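Local coordinates for hypothetical protein XCC0632 (PDB 2IQI) that is of unknown function but probably serves as the auxiliary lipoprotein component of an ABC-type transport system, at residues A24-S29 with T177-Q182; L32-P37 with A88-I93; P46-R51 with A63-P68; D71-S76 with Q164-V169; L119-I124 with T145-S150. All coordinates share one frame; numbering follows the deposited sequence.

Contact 1 (A24-S29 with T177-Q182)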
# COMPACT_ATOMS: atom_id res chain seq x y z
N ALA A 24 -15.72 -0.16 13.11
CA ALA A 24 -15.09 -0.81 14.24
C ALA A 24 -13.65 -0.40 14.51
O ALA A 24 -12.97 -1.01 15.37
CB ALA A 24 -15.22 -2.31 14.11
N TRP A 25 -13.15 0.59 13.77
CA TRP A 25 -11.81 1.06 14.05
C TRP A 25 -11.89 1.97 15.26
O TRP A 25 -12.74 2.87 15.30
CB TRP A 25 -11.22 1.84 12.87
CG TRP A 25 -10.93 1.02 11.61
CD1 TRP A 25 -10.80 -0.33 11.51
CD2 TRP A 25 -10.69 1.54 10.29
NE1 TRP A 25 -10.53 -0.69 10.22
CE2 TRP A 25 -10.45 0.44 9.45
CE3 TRP A 25 -10.64 2.83 9.75
CZ2 TRP A 25 -10.20 0.58 8.08
CZ3 TRP A 25 -10.39 2.97 8.38
CH2 TRP A 25 -10.18 1.84 7.56
N PRO A 26 -10.98 1.78 16.24
CA PRO A 26 -10.96 2.69 17.37
C PRO A 26 -10.70 4.11 16.89
O PRO A 26 -9.91 4.33 15.94
CB PRO A 26 -9.76 2.21 18.20
CG PRO A 26 -8.92 1.49 17.25
CD PRO A 26 -9.88 0.82 16.31
N GLN A 27 -11.41 5.05 17.53
CA GLN A 27 -11.08 6.47 17.48
C GLN A 27 -9.96 6.71 18.46
O GLN A 27 -10.14 6.44 19.64
CB GLN A 27 -12.29 7.30 17.84
CG GLN A 27 -12.09 8.77 17.54
CD GLN A 27 -13.37 9.46 17.13
OE1 GLN A 27 -14.43 9.28 17.75
NE2 GLN A 27 -13.29 10.27 16.06
N VAL A 28 -8.81 7.16 17.99
CA VAL A 28 -7.63 7.25 18.86
C VAL A 28 -7.26 8.70 19.16
O VAL A 28 -7.92 9.62 18.70
CB VAL A 28 -6.39 6.50 18.29
CG1 VAL A 28 -6.72 5.03 17.98
CG2 VAL A 28 -5.84 7.22 17.09
N SER A 29 -6.20 8.89 19.94
CA SER A 29 -5.69 10.24 20.18
C SER A 29 -4.14 10.30 20.24
O SER A 29 -3.58 11.37 20.53
CB SER A 29 -6.27 10.81 21.46
OG SER A 29 -5.56 10.25 22.55
N THR A 177 -3.20 -0.58 11.77
CA THR A 177 -2.39 0.44 12.42
C THR A 177 -3.14 1.05 13.59
O THR A 177 -2.59 1.20 14.67
CB THR A 177 -2.00 1.57 11.44
OG1 THR A 177 -1.32 0.98 10.34
CG2 THR A 177 -1.06 2.58 12.12
N LEU A 178 -4.40 1.38 13.36
CA LEU A 178 -5.25 1.91 14.41
C LEU A 178 -5.46 0.90 15.51
O LEU A 178 -5.39 1.27 16.66
CB LEU A 178 -6.60 2.33 13.87
CG LEU A 178 -6.52 3.42 12.83
CD1 LEU A 178 -7.91 3.66 12.42
CD2 LEU A 178 -5.84 4.71 13.38
N ILE A 179 -5.76 -0.35 15.17
CA ILE A 179 -6.06 -1.34 16.21
C ILE A 179 -4.79 -1.70 16.98
O ILE A 179 -4.78 -1.64 18.22
CB ILE A 179 -6.80 -2.57 15.63
CG1 ILE A 179 -8.23 -2.15 15.30
CG2 ILE A 179 -6.77 -3.78 16.58
CD1 ILE A 179 -8.96 -3.13 14.45
N THR A 180 -3.72 -2.02 16.26
CA THR A 180 -2.48 -2.38 16.92
C THR A 180 -1.95 -1.20 17.76
O THR A 180 -1.57 -1.37 18.92
CB THR A 180 -1.39 -2.84 15.93
OG1 THR A 180 -1.93 -3.84 15.03
CG2 THR A 180 -0.23 -3.41 16.68
N GLY A 181 -1.98 -0.00 17.19
CA GLY A 181 -1.55 1.17 17.90
C GLY A 181 -2.28 1.31 19.21
O GLY A 181 -1.67 1.49 20.26
N GLN A 182 -3.60 1.23 19.13
CA GLN A 182 -4.48 1.40 20.26
C GLN A 182 -4.32 0.30 21.33
O GLN A 182 -4.43 0.58 22.52
CB GLN A 182 -5.92 1.46 19.76
CG GLN A 182 -6.98 1.82 20.81
CD GLN A 182 -6.75 3.17 21.49
OE1 GLN A 182 -5.78 3.90 21.22
NE2 GLN A 182 -7.66 3.51 22.38
O HOH W 1 -6.28 6.25 22.13
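P26 rests on the side of helix 177-182, over L178, I179 and Q182, and makes the centre of a loop-on-helix packing contact. The loop 24-29 leads from strand 11-13 toward strand 31-34, and the helical segment belongs to the long helix 155-185. Most of the contact is apolar. P26 CD approaches I179 CG1 at 3.5 Å, the two side chains lying roughly perpendicular, while P26 CB meets Q182 CG at 3.8 Å as these two run past each other in opposite directions. One residue earlier, W25 and L178 cross at a slant: L178 CD1 lies 3.8 Å from W25 CB and 3.9 Å from W25 CE3, so one methyl group serves both the root and the ring of the tryptophan.

The polar part is small and concerns the amide of Q182. Its CG is anti to the backbone N (chi1 -172°) and the chain then bends at chi2 (58°), so that CB and CG lie along P26 and the amide turns to V28. There the V28 methyl CG1 rests against the amide oxygen, 3.6 Å from Q182 OE1. OE1 accepts a hydrogen bond from W30 NE1, just beyond the loop segment. Water 1 also donates to Q182 OE1, at 2.6 Å, and accepts a weak bond from S29 N at 3.4 Å.

Contact 2 (L32-P37 with A88-I93)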
# COMPACT_ATOMS: atom_id res chain seq x y z
N LEU A 32 0.47 9.86 14.56
CA LEU A 32 1.07 8.93 13.64
C LEU A 32 1.95 9.59 12.61
O LEU A 32 1.55 10.52 11.89
CB LEU A 32 -0.01 8.06 12.95
CG LEU A 32 0.43 6.91 12.01
CD1 LEU A 32 1.29 5.86 12.71
CD2 LEU A 32 -0.76 6.25 11.35
N LEU A 33 3.17 9.08 12.53
CA LEU A 33 4.06 9.48 11.47
C LEU A 33 4.11 8.34 10.45
O LEU A 33 4.49 7.21 10.81
CB LEU A 33 5.47 9.81 12.01
CG LEU A 33 6.51 9.84 10.87
CD1 LEU A 33 6.29 11.07 10.04
CD2 LEU A 33 7.97 9.74 11.32
N VAL A 34 3.74 8.62 9.19
CA VAL A 34 3.83 7.63 8.14
C VAL A 34 5.17 7.85 7.43
O VAL A 34 5.36 8.86 6.77
CB VAL A 34 2.64 7.75 7.14
CG1 VAL A 34 2.79 6.76 5.98
CG2 VAL A 34 1.32 7.54 7.85
N ALA A 35 6.09 6.91 7.56
CA ALA A 35 7.37 6.99 6.85
C ALA A 35 7.26 6.85 5.31
O ALA A 35 6.22 6.45 4.77
CB ALA A 35 8.33 5.96 7.41
N LYS A 36 8.34 7.20 4.60
CA LYS A 36 8.45 6.85 3.19
C LYS A 36 8.57 5.34 3.11
O LYS A 36 9.41 4.77 3.79
CB LYS A 36 9.69 7.50 2.52
CG LYS A 36 9.44 8.90 1.98
CD LYS A 36 10.32 9.24 0.75
CE LYS A 36 10.28 10.81 0.41
NZ LYS A 36 11.65 11.45 -0.00
N PRO A 37 7.73 4.69 2.29
CA PRO A 37 7.90 3.26 2.01
C PRO A 37 9.23 3.01 1.37
O PRO A 37 9.75 3.88 0.66
CB PRO A 37 6.79 2.97 1.01
CG PRO A 37 5.75 4.03 1.31
CD PRO A 37 6.56 5.25 1.58
N ALA A 88 -6.69 12.19 14.46
CA ALA A 88 -6.59 13.59 14.16
C ALA A 88 -5.18 13.95 13.73
O ALA A 88 -5.00 14.97 13.08
CB ALA A 88 -7.03 14.45 15.37
N ALA A 89 -4.19 13.13 14.07
CA ALA A 89 -2.81 13.51 13.75
C ALA A 89 -2.02 12.48 12.95
O ALA A 89 -1.47 11.53 13.50
CB ALA A 89 -2.04 13.93 15.04
N VAL A 90 -1.95 12.68 11.64
CA VAL A 90 -1.15 11.84 10.77
C VAL A 90 -0.29 12.76 9.99
O VAL A 90 -0.78 13.75 9.50
CB VAL A 90 -1.97 11.13 9.71
CG1 VAL A 90 -1.29 9.80 9.35
CG2 VAL A 90 -3.39 10.93 10.15
N ALA A 91 0.98 12.41 9.80
CA ALA A 91 1.87 13.29 9.10
C ALA A 91 2.95 12.51 8.36
O ALA A 91 3.15 11.31 8.63
CB ALA A 91 2.47 14.27 10.07
N ARG A 92 3.64 13.19 7.45
CA ARG A 92 4.72 12.60 6.68
C ARG A 92 6.01 13.16 7.26
O ARG A 92 6.18 13.19 8.44
CB ARG A 92 4.60 12.95 5.20
CG ARG A 92 3.19 12.81 4.61
CD ARG A 92 3.25 13.26 3.18
NE ARG A 92 2.37 12.52 2.27
CZ ARG A 92 1.11 12.87 2.01
NH1 ARG A 92 0.55 13.93 2.61
NH2 ARG A 92 0.39 12.17 1.13
N ILE A 93 6.93 13.63 6.45
CA ILE A 93 8.17 14.12 7.01
C ILE A 93 8.46 15.57 6.60
O ILE A 93 8.49 16.48 7.46
CB ILE A 93 9.29 13.16 6.64
CG1 ILE A 93 8.80 11.73 6.93
CG2 ILE A 93 10.54 13.49 7.43
CD1 ILE A 93 9.63 10.57 6.30
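L32 and V90 sit side by side and point the same way, at the start of a parallel pairing between strands 32-34 and 89-91. The strand axes approach to 4.8 Å and their directions differ by 21°. Three backbone bonds set the register: L32 N to A89 O (2.8 Å), A91 N to L32 O (2.9 Å) and V34 N to A91 O (2.8 Å). The second is the most bent, with 142° at its hydrogen.

The shape of one face is governed by V90. Its CG1, anti to its own backbone N (chi1 -151°), projects between L32 and V34 of the partner strand, 3.8 Å from V34 CG2 and 4.1 Å from L32 CD2. One valine methyl thus fills the dip between a leucine and a valine that lie two positions apart. The other face is shallower. There A91 offers just a methyl group beside L33, whose tip is placed too doubtfully in the model to define a fit. Beyond the last bridge I93 extends across to the outgoing chain, its CD1 4.0 Å from K36 N.

The face of L32, V34 and V90 is covered by helix 69-82, which directly precedes strand 89-91 in the chain and touches these residues through F81 and V78. Along its other edge strand 31-34 pairs with strand 101-110, which leaves it between that long strand and 89-91.

Contact 3 (P46-R51 with A63-P68)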
# COMPACT_ATOMS: atom_id res chain seq x y z
N PRO A 46 8.20 5.02 -11.81
CA PRO A 46 6.85 5.14 -12.37
C PRO A 46 6.48 4.01 -13.37
O PRO A 46 5.37 4.01 -13.94
CB PRO A 46 6.85 6.54 -13.01
CG PRO A 46 8.27 6.78 -13.37
CD PRO A 46 9.10 6.08 -12.31
N ARG A 47 7.39 3.07 -13.58
CA ARG A 47 7.11 2.03 -14.56
C ARG A 47 6.27 0.94 -13.93
O ARG A 47 6.21 0.83 -12.71
CB ARG A 47 8.38 1.45 -15.13
CG ARG A 47 9.07 2.34 -16.10
CD ARG A 47 10.39 1.72 -16.31
NE ARG A 47 11.42 2.69 -16.65
CZ ARG A 47 12.71 2.37 -16.80
NH1 ARG A 47 13.09 1.10 -16.65
NH2 ARG A 47 13.60 3.31 -17.12
N ILE A 48 5.60 0.17 -14.78
CA ILE A 48 4.65 -0.82 -14.31
C ILE A 48 5.24 -2.18 -14.52
O ILE A 48 5.42 -2.61 -15.65
CB ILE A 48 3.30 -0.71 -15.01
CG1 ILE A 48 2.78 0.72 -14.94
CG2 ILE A 48 2.33 -1.73 -14.39
CD1 ILE A 48 1.42 0.95 -15.50
N ASN A 49 5.52 -2.86 -13.43
CA ASN A 49 6.06 -4.21 -13.50
C ASN A 49 5.06 -5.28 -13.89
O ASN A 49 3.86 -5.22 -13.56
CB ASN A 49 6.69 -4.56 -12.18
CG ASN A 49 7.75 -3.56 -11.78
OD1 ASN A 49 8.25 -2.82 -12.61
ND2 ASN A 49 8.11 -3.55 -10.49
N VAL A 50 5.59 -6.25 -14.61
CA VAL A 50 4.83 -7.39 -15.05
C VAL A 50 5.74 -8.61 -14.99
O VAL A 50 6.90 -8.55 -15.36
CB VAL A 50 4.20 -7.13 -16.46
CG1 VAL A 50 5.27 -6.70 -17.46
CG2 VAL A 50 3.40 -8.35 -16.97
N ARG A 51 5.22 -9.71 -14.46
CA ARG A 51 5.93 -10.98 -14.38
C ARG A 51 5.23 -11.96 -15.33
O ARG A 51 4.29 -12.66 -14.93
CB ARG A 51 5.86 -11.50 -12.94
CG ARG A 51 6.61 -12.80 -12.65
CD ARG A 51 6.64 -13.15 -11.19
NE ARG A 51 7.05 -12.02 -10.36
CZ ARG A 51 8.25 -11.87 -9.81
NH1 ARG A 51 9.20 -12.77 -9.98
NH2 ARG A 51 8.48 -10.81 -9.07
N ALA A 63 3.17 2.35 -21.14
CA ALA A 63 2.32 2.58 -19.99
C ALA A 63 3.20 2.96 -18.80
O ALA A 63 4.31 2.47 -18.67
CB ALA A 63 1.51 1.35 -19.69
N GLY A 64 2.71 3.86 -17.94
CA GLY A 64 3.40 4.15 -16.68
C GLY A 64 2.44 4.70 -15.65
O GLY A 64 1.28 4.99 -15.97
N TRP A 65 2.94 4.87 -14.43
CA TRP A 65 2.20 5.44 -13.29
C TRP A 65 2.44 6.98 -13.13
O TRP A 65 3.57 7.43 -13.24
CB TRP A 65 2.68 4.79 -12.00
CG TRP A 65 2.45 3.32 -11.80
CD1 TRP A 65 3.40 2.39 -11.47
CD2 TRP A 65 1.21 2.61 -11.86
NE1 TRP A 65 2.83 1.15 -11.34
CE2 TRP A 65 1.48 1.26 -11.58
CE3 TRP A 65 -0.11 2.98 -12.16
CZ2 TRP A 65 0.50 0.28 -11.58
CZ3 TRP A 65 -1.09 2.01 -12.15
CH2 TRP A 65 -0.78 0.68 -11.86
N ALA A 66 1.40 7.76 -12.81
CA ALA A 66 1.54 9.18 -12.47
C ALA A 66 2.59 9.49 -11.38
O ALA A 66 3.27 10.52 -11.42
CB ALA A 66 0.19 9.74 -12.03
N GLN A 67 2.69 8.62 -10.38
CA GLN A 67 3.67 8.74 -9.31
C GLN A 67 4.41 7.42 -9.29
O GLN A 67 3.85 6.44 -9.72
CB GLN A 67 2.97 8.84 -7.95
CG GLN A 67 2.38 10.14 -7.61
CD GLN A 67 1.48 10.04 -6.40
OE1 GLN A 67 0.47 9.33 -6.41
NE2 GLN A 67 1.83 10.77 -5.34
N PRO A 68 5.63 7.38 -8.70
CA PRO A 68 6.20 6.07 -8.40
C PRO A 68 5.34 5.32 -7.40
O PRO A 68 4.57 5.92 -6.65
CB PRO A 68 7.54 6.42 -7.76
CG PRO A 68 7.80 7.83 -8.10
CD PRO A 68 6.50 8.50 -8.27
O HOH W 2 4.67 -1.39 -10.97
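Water 2 is gripped by W65 and by the backbone on both sides of I48: it accepts from W65 NE1 (3.2 Å) and from N49 N (3.0 Å) and donates to R47 O. It lies at the edge of the indole, in the ring plane. The contact joins two sheets: the small parallel pair of strands 11-13 and 63-65, and the mixed sheet that contains strand 49-51. No run of strand pairing links the two segments; the direct polar link is a single backbone bond, W65 N to P46 O at 2.6 Å, nearly straight (174° at the hydrogen) and in the carbonyl plane.

I48 supplies the apolar half. Its CG1 is anti to the carbonyl carbon (chi1 -52°), which lays the side chain across the indole at about a right angle. CG1 stands over the face of the five-membered ring, 3.6 Å from its centroid and 13° off the normal, a CH-pi contact, and the CG2 branch reaches W65 CZ2 at 3.9 Å. The ring is further held by F162 of helix 155-185, edge-to-face, and by Y13 of strand 11-13. On leaving W65 the chain turns back beside P46 and reaches P68, the N-cap position of helix 69-82. One bond beyond I48 CG1, CD1 stays near the ring and also touches A63 CB at 4.2 Å.

Contact 4 (D71-S76 with Q164-V169)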
# COMPACT_ATOMS: atom_id res chain seq x y z
N ASP A 71 5.18 6.09 -3.78
CA ASP A 71 4.47 7.34 -3.49
C ASP A 71 2.94 7.20 -3.59
O ASP A 71 2.22 7.93 -2.87
CB ASP A 71 4.94 8.51 -4.38
CG ASP A 71 6.44 8.87 -4.19
OD1 ASP A 71 7.09 8.47 -3.19
OD2 ASP A 71 6.97 9.58 -5.07
N MET A 72 2.45 6.34 -4.51
CA MET A 72 0.99 6.09 -4.64
C MET A 72 0.57 5.46 -3.31
O MET A 72 -0.50 5.77 -2.76
CB MET A 72 0.60 5.11 -5.78
CG MET A 72 1.07 5.41 -7.22
SD MET A 72 0.55 4.12 -8.44
CE MET A 72 -1.18 4.39 -8.30
N LEU A 73 1.45 4.57 -2.81
CA LEU A 73 1.23 3.89 -1.56
C LEU A 73 1.34 4.82 -0.33
O LEU A 73 0.49 4.83 0.55
CB LEU A 73 2.12 2.66 -1.43
CG LEU A 73 1.67 1.91 -0.18
CD1 LEU A 73 0.62 0.87 -0.51
CD2 LEU A 73 2.88 1.32 0.57
N GLU A 74 2.39 5.63 -0.30
CA GLU A 74 2.46 6.70 0.69
C GLU A 74 1.25 7.67 0.65
O GLU A 74 0.73 8.07 1.68
CB GLU A 74 3.78 7.43 0.52
CG GLU A 74 4.18 8.25 1.71
CD GLU A 74 5.19 9.33 1.33
OE1 GLU A 74 5.99 9.09 0.37
OE2 GLU A 74 5.18 10.41 1.99
N ASP A 75 0.77 8.05 -0.51
CA ASP A 75 -0.40 8.92 -0.52
C ASP A 75 -1.70 8.20 -0.15
O ASP A 75 -2.59 8.82 0.40
CB ASP A 75 -0.58 9.67 -1.86
CG ASP A 75 0.53 10.68 -2.13
OD1 ASP A 75 1.49 10.73 -1.31
OD2 ASP A 75 0.44 11.42 -3.15
N SER A 76 -1.84 6.92 -0.47
CA SER A 76 -3.10 6.25 -0.18
C SER A 76 -3.27 6.12 1.28
O SER A 76 -4.37 6.33 1.81
CB SER A 76 -3.14 4.85 -0.78
OG SER A 76 -3.20 4.99 -2.17
N GLN A 164 -8.00 -1.59 -7.33
CA GLN A 164 -8.64 -2.50 -6.42
C GLN A 164 -7.64 -3.04 -5.36
O GLN A 164 -7.98 -3.07 -4.15
CB GLN A 164 -9.29 -3.63 -7.20
CG GLN A 164 -10.57 -3.32 -7.98
CD GLN A 164 -10.79 -4.32 -9.14
OE1 GLN A 164 -11.09 -3.93 -10.26
NE2 GLN A 164 -10.58 -5.60 -8.87
N ALA A 165 -6.42 -3.42 -5.78
CA ALA A 165 -5.40 -3.95 -4.86
C ALA A 165 -4.89 -2.86 -3.91
O ALA A 165 -4.67 -3.11 -2.70
CB ALA A 165 -4.25 -4.55 -5.61
N LEU A 166 -4.70 -1.66 -4.46
CA LEU A 166 -4.30 -0.55 -3.66
C LEU A 166 -5.32 -0.28 -2.62
O LEU A 166 -4.95 -0.06 -1.47
CB LEU A 166 -4.16 0.72 -4.49
CG LEU A 166 -2.72 1.06 -4.80
CD1 LEU A 166 -2.64 1.84 -6.12
CD2 LEU A 166 -2.14 1.79 -3.61
N THR A 167 -6.59 -0.25 -3.02
CA THR A 167 -7.66 0.13 -2.10
C THR A 167 -7.74 -0.91 -0.99
O THR A 167 -7.74 -0.55 0.20
CB THR A 167 -9.01 0.31 -2.83
OG1 THR A 167 -8.89 1.38 -3.76
CG2 THR A 167 -10.16 0.63 -1.85
N GLN A 168 -7.72 -2.19 -1.36
CA GLN A 168 -7.78 -3.27 -0.37
C GLN A 168 -6.58 -3.33 0.60
O GLN A 168 -6.81 -3.45 1.80
CB GLN A 168 -8.06 -4.63 -1.02
CG GLN A 168 -8.06 -5.77 -0.05
CD GLN A 168 -8.23 -7.15 -0.71
OE1 GLN A 168 -8.77 -7.27 -1.80
NE2 GLN A 168 -7.79 -8.19 -0.01
N VAL A 169 -5.33 -3.20 0.12
CA VAL A 169 -4.18 -3.25 1.04
C VAL A 169 -4.16 -2.06 1.98
O VAL A 169 -3.85 -2.23 3.15
CB VAL A 169 -2.76 -3.53 0.34
CG1 VAL A 169 -2.12 -2.28 -0.26
CG2 VAL A 169 -1.79 -4.18 1.31
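Helices 71-76 and 164-169 cross at -45° with axes 10.6 Å apart, and are nearest in backbone at L73 and L166, whose CA atoms are separated by 7.4 Å. L166 points across this gap and divides its two methyls among three residues. CD1 meets the terminal methyl of M72, whose CE is 3.7 Å away; the side chains stand at roughly a right angle, and the bend of the methionine at chi3 (65°) brings CE toward the leucine. CD2 of L166 turns the other way, 3.7 Å from S76 OG and 4.3 Å from L73 CD1.

Both helices lie on the same side of the mixed sheet, giving a two-layer alpha/beta arrangement, and the side chains between them are continuous with the layer below: L73 touches I105, V107 and L126, while L166 rests on I124. V169, one helical turn after L166, touches L126 and F144 of the sheet and offers its CG1 to L73 CD1 at 4.2 Å, again at nearly a right angle.

The polar group in this otherwise apolar interface is the hydroxyl of S76, and it is satisfied within its own helix. S76 OG donates to M72 O at 2.9 Å, tilted 32° from the carbonyl plane, and S76 N reaches the same oxygen from the opposite face of that plane, also at 2.9 Å.

Contact 5 (L119-I124 with T145-S150)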
# COMPACT_ATOMS: atom_id res chain seq x y z
N LEU A 119 -4.86 -14.62 -17.64
CA LEU A 119 -4.94 -13.20 -17.23
C LEU A 119 -4.22 -12.93 -15.89
O LEU A 119 -4.36 -13.71 -14.93
CB LEU A 119 -6.40 -12.75 -17.11
CG LEU A 119 -7.37 -13.04 -18.24
CD1 LEU A 119 -8.78 -12.93 -17.71
CD2 LEU A 119 -7.12 -12.11 -19.43
N PRO A 120 -3.49 -11.79 -15.80
CA PRO A 120 -2.63 -11.57 -14.67
C PRO A 120 -3.39 -10.93 -13.50
O PRO A 120 -4.51 -10.41 -13.67
CB PRO A 120 -1.63 -10.56 -15.21
CG PRO A 120 -2.46 -9.69 -16.12
CD PRO A 120 -3.50 -10.63 -16.72
N ALA A 121 -2.77 -10.98 -12.32
CA ALA A 121 -3.34 -10.37 -11.11
C ALA A 121 -2.46 -9.20 -10.68
O ALA A 121 -1.24 -9.33 -10.57
CB ALA A 121 -3.46 -11.40 -10.01
N ALA A 122 -3.09 -8.04 -10.44
CA ALA A 122 -2.36 -6.92 -9.84
C ALA A 122 -2.06 -7.29 -8.40
O ALA A 122 -2.96 -7.57 -7.64
CB ALA A 122 -3.16 -5.66 -9.90
N THR A 123 -0.78 -7.29 -8.06
CA THR A 123 -0.29 -7.88 -6.87
C THR A 123 0.57 -6.90 -6.06
O THR A 123 1.56 -6.36 -6.56
CB THR A 123 0.54 -9.13 -7.23
OG1 THR A 123 -0.32 -10.07 -7.87
CG2 THR A 123 1.19 -9.78 -6.00
N ILE A 124 0.18 -6.70 -4.81
CA ILE A 124 0.96 -5.90 -3.92
C ILE A 124 1.28 -6.77 -2.75
O ILE A 124 0.38 -7.35 -2.15
CB ILE A 124 0.22 -4.62 -3.49
CG1 ILE A 124 -0.19 -3.80 -4.72
CG2 ILE A 124 1.13 -3.73 -2.74
CD1 ILE A 124 -0.95 -2.59 -4.42
N THR A 145 -0.52 -9.27 1.73
CA THR A 145 -0.45 -9.62 0.31
C THR A 145 -1.84 -9.47 -0.30
O THR A 145 -2.77 -10.11 0.17
CB THR A 145 -0.02 -11.12 0.03
OG1 THR A 145 1.04 -11.51 0.90
CG2 THR A 145 0.44 -11.31 -1.39
N VAL A 146 -1.97 -8.71 -1.36
CA VAL A 146 -3.23 -8.66 -2.03
C VAL A 146 -3.02 -8.93 -3.52
O VAL A 146 -2.09 -8.38 -4.12
CB VAL A 146 -3.88 -7.31 -1.82
CG1 VAL A 146 -5.09 -7.14 -2.73
CG2 VAL A 146 -4.30 -7.16 -0.38
N ALA A 147 -3.86 -9.80 -4.10
CA ALA A 147 -3.85 -10.04 -5.56
C ALA A 147 -5.26 -9.93 -6.14
O ALA A 147 -6.20 -10.60 -5.68
CB ALA A 147 -3.22 -11.40 -5.90
N ARG A 148 -5.44 -9.08 -7.13
CA ARG A 148 -6.79 -8.93 -7.69
C ARG A 148 -6.76 -9.21 -9.17
O ARG A 148 -6.02 -8.56 -9.90
CB ARG A 148 -7.37 -7.55 -7.38
CG ARG A 148 -7.55 -7.24 -5.87
CD ARG A 148 -8.72 -7.97 -5.21
NE ARG A 148 -9.99 -7.50 -5.77
CZ ARG A 148 -10.75 -6.55 -5.21
NH1 ARG A 148 -10.38 -6.00 -4.05
NH2 ARG A 148 -11.88 -6.15 -5.80
N PRO A 149 -7.56 -10.19 -9.63
CA PRO A 149 -7.50 -10.58 -11.05
C PRO A 149 -7.96 -9.41 -11.89
O PRO A 149 -8.89 -8.69 -11.51
CB PRO A 149 -8.50 -11.72 -11.16
CG PRO A 149 -9.51 -11.42 -10.06
CD PRO A 149 -8.63 -10.91 -8.92
N SER A 150 -7.25 -9.21 -12.99
CA SER A 150 -7.56 -8.25 -14.00
C SER A 150 -8.49 -8.91 -15.00
O SER A 150 -8.46 -10.11 -15.15
CB SER A 150 -6.27 -7.89 -14.71
OG SER A 150 -6.56 -7.12 -15.85
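A121 and A147 are diagonal neighbours on one side of the sheet, CB to CB 4.1 Å, and T123, the direct partner of A147, places OG1 3.7 Å from A147 CB. With its OG1 anti to the carbonyl carbon (chi1 -63°), the threonine turns its hydroxyl toward the small alanine.

A122, I124, V146 and R148 point to the other face, which helix 155-185 covers: A122 touches A161 and F162, and V146 meets A165. R148 starts on that face but folds away from A122, bending at each of its first three torsions, and delivers NH1 to Q168 OE1 on the helix.

These pairs belong to the antiparallel hairpin of strands 121-132 and 137-149. I124 and V146 bond reciprocally (V146 N to I124 O 2.8 Å, 171° at the hydrogen), as do A122 and R148, where A122 N is tilted 34° from the plane of the R148 carbonyl. P149, opposite A121, occupies a non-hydrogen-bonded pair, so its lack of an N-H costs this pairing nothing. The bonding resumes at S150 N, which donates to P120 O at 3.1 Å. Five backbone bonds and few side-chain contacts suggest that the pairing rests mainly on the backbone.

Contact 4 is the core contact: all its touching residues are buried, and its centre lies about 4 Å from that of the chain. Contact 2 is a surface contact, and contacts 1, 3 and 5 are partly buried. Helix 155-185 serves both contact 1 and contact 4, by side-chain packing without direct hydrogen bonds across either. Contacts 2 and 5 instead depend on backbone bonding, parallel in one and antiparallel in the other, at separate parts of the same mixed sheet. Contact 3 mixes one backbone bond, a water and a CH-pi contact. Polar side chains tie the periphery to the helices: D75 of contact 4 receives R92 of contact 2 in a salt bridge and Q67 of contact 3 in a probable hydrogen bond.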